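Local structure of Sca-family protein (Rickettsia rickettsii, 4LQ8) at residues D225-K229 against E313-E317; F34-S38 against V185-A189. The protein is a rickettsial surface cell antigen that probably takes part in cell adhesion, this chain being its N-terminal head region. All coordinates share one frame; numbering follows the deposited sequence.

Contact 1. Residues D225-K229 against E313-E317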
# COMPACT_ATOMS: atom_id res chain seq x y z
N ASP A 225 -6.02 -3.72 12.29
CA ASP A 225 -6.68 -2.49 12.69
C ASP A 225 -5.65 -1.35 12.85
O ASP A 225 -5.35 -0.93 13.95
CB ASP A 225 -7.51 -2.72 13.96
CG ASP A 225 -8.52 -1.63 14.27
OD1 ASP A 225 -8.85 -0.85 13.34
OD2 ASP A 225 -9.01 -1.58 15.41
N PHE A 226 -5.09 -0.88 11.73
CA PHE A 226 -4.06 0.17 11.75
C PHE A 226 -4.55 1.44 12.44
O PHE A 226 -5.66 1.89 12.12
CB PHE A 226 -3.56 0.49 10.34
CG PHE A 226 -2.92 -0.65 9.59
CD1 PHE A 226 -1.57 -0.95 9.77
CD2 PHE A 226 -3.66 -1.42 8.69
CE1 PHE A 226 -0.97 -2.02 9.08
CE2 PHE A 226 -3.07 -2.48 8.01
CZ PHE A 226 -1.73 -2.76 8.19
N PRO A 227 -3.79 2.02 13.40
CA PRO A 227 -4.27 3.25 14.05
C PRO A 227 -4.22 4.44 13.09
O PRO A 227 -3.41 4.46 12.17
CB PRO A 227 -3.32 3.41 15.26
CG PRO A 227 -2.07 2.72 14.85
CD PRO A 227 -2.45 1.63 13.89
N ILE A 228 -5.16 5.38 13.25
CA ILE A 228 -5.23 6.59 12.42
C ILE A 228 -4.52 7.68 13.20
O ILE A 228 -3.55 8.24 12.71
CB ILE A 228 -6.70 6.99 12.05
CG1 ILE A 228 -7.46 5.82 11.38
CG2 ILE A 228 -6.76 8.26 11.20
CD1 ILE A 228 -6.79 5.22 10.12
N LYS A 229 -4.96 7.91 14.43
CA LYS A 229 -4.39 8.89 15.34
C LYS A 229 -3.92 8.18 16.61
O LYS A 229 -4.65 7.36 17.17
CB LYS A 229 -5.38 10.03 15.63
CG LYS A 229 -5.51 10.96 14.42
CD LYS A 229 -6.32 12.21 14.71
CE LYS A 229 -6.50 13.04 13.46
NZ LYS A 229 -7.51 12.45 12.55
N GLU A 313 -9.95 5.63 5.48
CA GLU A 313 -9.59 6.42 6.68
C GLU A 313 -8.09 6.79 6.66
O GLU A 313 -7.74 7.93 6.99
CB GLU A 313 -9.83 5.61 7.96
CG GLU A 313 -11.21 5.70 8.55
CD GLU A 313 -11.44 4.71 9.69
OE1 GLU A 313 -10.45 4.33 10.37
OE2 GLU A 313 -12.61 4.30 9.88
N MET A 314 -7.22 5.82 6.29
CA MET A 314 -5.76 6.03 6.20
C MET A 314 -5.45 6.97 5.06
O MET A 314 -4.65 7.88 5.25
CB MET A 314 -5.01 4.69 6.05
CG MET A 314 -5.11 3.82 7.27
SD MET A 314 -4.28 2.24 7.06
CE MET A 314 -2.61 2.69 7.65
N MET A 315 -6.10 6.80 3.90
CA MET A 315 -5.90 7.71 2.75
C MET A 315 -6.25 9.15 3.16
O MET A 315 -5.45 10.05 2.95
CB MET A 315 -6.71 7.26 1.52
CG MET A 315 -5.99 6.20 0.68
SD MET A 315 -4.29 6.64 0.13
CE MET A 315 -4.66 8.05 -0.94
N LYS A 316 -7.40 9.34 3.84
CA LYS A 316 -7.83 10.64 4.36
C LYS A 316 -6.79 11.30 5.31
O LYS A 316 -6.47 12.47 5.12
CB LYS A 316 -9.20 10.53 5.05
CG LYS A 316 -9.84 11.87 5.48
CD LYS A 316 -10.21 12.76 4.29
CE LYS A 316 -10.38 14.22 4.67
NZ LYS A 316 -10.57 15.09 3.48
N GLU A 317 -6.25 10.56 6.28
CA GLU A 317 -5.24 11.06 7.23
C GLU A 317 -3.91 11.41 6.52
O GLU A 317 -3.33 12.46 6.80
CB GLU A 317 -5.04 10.06 8.39
CG GLU A 317 -4.07 10.48 9.49
CD GLU A 317 -4.44 11.67 10.34
OE1 GLU A 317 -5.59 12.16 10.24
OE2 GLU A 317 -3.57 12.13 11.13
O HOH W 1 -2.05 10.35 12.35
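Glu313 lies across Ile228, nearly perpendicular to it, with OE1 3.5 Å from Ile228 CG1: a van der Waals approach of a carboxylate oxygen to a methylene, with no hydrogen bond. Its CB also borders Ile228 CD1. Lys310 stands about one turn earlier on the helix, pairs with Asp225 OD1 and is in long, weak reach of Glu313 OE1.

Met314 turns inward between Ile228 and Phe226. Its CG lies 3.6 Å from Ile228 CD1, while its CE sits 3.6 Å from Phe226 CB. The bend at chi3 after an otherwise extended chain carries the methyl there. The sulfur completes a Met-aromatic contact: SD is 4.8 Å from the centroid of the Phe226 ring and 45° off its normal, an oblique approach. This is a loop packed against helix 308-320, with residues 225-229 leading from strand 215-224 of one sheet to strand 236-245 of another. The same methionine also touches Phe259, Ala261 and Tyr263 of strand 258-265, while Phe226 extends onto Leu239 and Met241.

Glu317, one turn beyond Glu313, packs its CB 3.8 Å from Ile228 CG2, the two side chains running antiparallel past one another. Its CG lies anti to the backbone N (chi1 -177°) and the chain bends at chi2, which brings the carboxylate to Lys229. OE1 receives Lys229 NZ at 3.0 Å in a salt bridge, the ammonium approaching 44° off the carboxylate plane. OE2 has different partners: Asn321 ND2, and water 1, which donates to OE2 at 2.6 Å and also to the backbone oxygen of Ile228.

Contact 2. Residues F34-S38 against V185-A189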
# COMPACT_ATOMS: atom_id res chain seq x y z
N PHE A 34 8.79 -4.30 10.96
CA PHE A 34 8.49 -3.05 11.67
C PHE A 34 9.77 -2.36 12.10
O PHE A 34 10.79 -3.01 12.33
CB PHE A 34 7.61 -3.32 12.91
CG PHE A 34 8.36 -3.79 14.14
CD1 PHE A 34 8.88 -5.08 14.21
CD2 PHE A 34 8.57 -2.93 15.21
CE1 PHE A 34 9.61 -5.50 15.33
CE2 PHE A 34 9.29 -3.35 16.34
CZ PHE A 34 9.81 -4.63 16.38
N ILE A 35 9.69 -1.03 12.24
CA ILE A 35 10.72 -0.14 12.74
C ILE A 35 10.04 0.74 13.78
O ILE A 35 8.93 1.22 13.54
CB ILE A 35 11.34 0.75 11.64
CG1 ILE A 35 12.21 -0.07 10.70
CG2 ILE A 35 12.16 1.93 12.27
CD1 ILE A 35 12.95 0.72 9.65
N VAL A 36 10.72 0.98 14.91
CA VAL A 36 10.27 1.91 15.93
C VAL A 36 11.47 2.76 16.31
O VAL A 36 12.55 2.21 16.53
CB VAL A 36 9.65 1.24 17.18
CG1 VAL A 36 9.10 2.29 18.14
CG2 VAL A 36 8.57 0.27 16.80
N THR A 37 11.31 4.09 16.33
CA THR A 37 12.35 5.04 16.75
C THR A 37 11.73 6.08 17.69
O THR A 37 10.59 6.47 17.49
CB THR A 37 13.07 5.70 15.55
OG1 THR A 37 12.13 6.42 14.77
CG2 THR A 37 13.84 4.71 14.67
N SER A 38 12.48 6.50 18.74
CA SER A 38 12.05 7.53 19.69
C SER A 38 13.22 8.42 20.10
O SER A 38 13.45 9.46 19.48
CB SER A 38 11.37 6.93 20.91
OG SER A 38 12.24 6.08 21.64
N VAL A 185 3.64 -2.57 20.12
CA VAL A 185 4.73 -1.82 19.47
C VAL A 185 5.31 -0.86 20.52
O VAL A 185 4.61 0.04 20.98
CB VAL A 185 4.24 -1.13 18.18
CG1 VAL A 185 5.34 -0.24 17.60
CG2 VAL A 185 3.78 -2.16 17.14
N LYS A 186 6.55 -1.10 20.94
CA LYS A 186 7.20 -0.31 21.99
C LYS A 186 8.39 0.51 21.49
O LYS A 186 9.16 0.00 20.68
CB LYS A 186 7.63 -1.23 23.14
CG LYS A 186 6.47 -1.75 23.97
CD LYS A 186 6.95 -2.61 25.14
CE LYS A 186 5.79 -3.05 26.00
NZ LYS A 186 6.23 -3.78 27.21
N ASN A 187 8.55 1.75 22.00
CA ASN A 187 9.70 2.59 21.65
C ASN A 187 10.98 2.18 22.40
O ASN A 187 10.95 1.25 23.22
CB ASN A 187 9.40 4.09 21.79
CG ASN A 187 9.17 4.63 23.19
OD1 ASN A 187 9.58 4.07 24.20
ND2 ASN A 187 8.54 5.79 23.26
N ASP A 188 12.09 2.89 22.13
CA ASP A 188 13.42 2.66 22.72
C ASP A 188 13.41 2.63 24.26
O ASP A 188 14.13 1.82 24.86
CB ASP A 188 14.44 3.68 22.19
CG ASP A 188 14.68 3.63 20.67
OD1 ASP A 188 13.75 3.20 19.93
OD2 ASP A 188 15.77 4.05 20.23
N ALA A 189 12.55 3.46 24.88
CA ALA A 189 12.36 3.54 26.34
C ALA A 189 11.46 2.42 26.89
O ALA A 189 11.30 2.31 28.11
CB ALA A 189 11.80 4.90 26.71
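Two strands from different sheets come side by side here: strand 33-37 belongs to the mixed sheet and strand 180-186 to the six-stranded antiparallel one, whose turn into strand 192-201 includes Asn187, Asp188 and Ala189. The segments come nearest at Val36 and Asn187, whose CA atoms are 5.8 Å apart. No backbone-to-backbone hydrogen bond joins them, and the side chains of 34-38 pack against both backbone and side chains of 185-189.

Val36 and Ser38 bury the most surface, and Val36 uses both methyls. CG1, placed anti to the backbone N (chi1 -175°), lies 3.4 Å from Lys186 O and 3.6 Å from Asn187 CA. CG2, anti to the carbonyl carbon, presses against Val185 CG1 at 3.4 Å, tighter than usual for two carbons; it also meets the edge of the Phe34 ring, in its plane. Leu193 of strand 192-201 touches Val36 as well.

At the outer end, Asp188 N donates to Ser38 OG at 3.2 Å, a weak bond with an N-H...O angle of 133°. Ser38 OG also packs on Asp188 CB at 3.3 Å, and its CB and OG border Asn187 CB, though Ser38 is poorly ordered and borders an unmodelled stretch. Asn187 OD1 takes Ala189 N in a weak bond and also Asp191 N, while its ND2 donates to Asp234 O, tying the turn to another loop. The chemistry therefore grades from close methyl packing at Val185 to a bent, probably labile hydrogen bond at the exposed end.

In the fold
Both segments of contact 2 precede residues 225-229 and 313-317 of contact 1 in the sequence. The centres of the contacts lie about 19 Å apart and their nearest atoms about 8 Å, without touching. Strand 236-245 relates them: residues 225-229 lie in the loop that leads into it, and strand 33-37 pairs antiparallel with it; its Leu239 touches both Phe226 and Phe34. Contact 2 joins a strand of each sheet, whereas contact 1 sets the loop connecting the sheets against helix 308-320. Both thus lie where the sheets of this N-terminal part meet or connect: contact 1 partly buried, its centre about 12 Å from the chain centre, contact 2 at the surface, its centre about 22 Å from it.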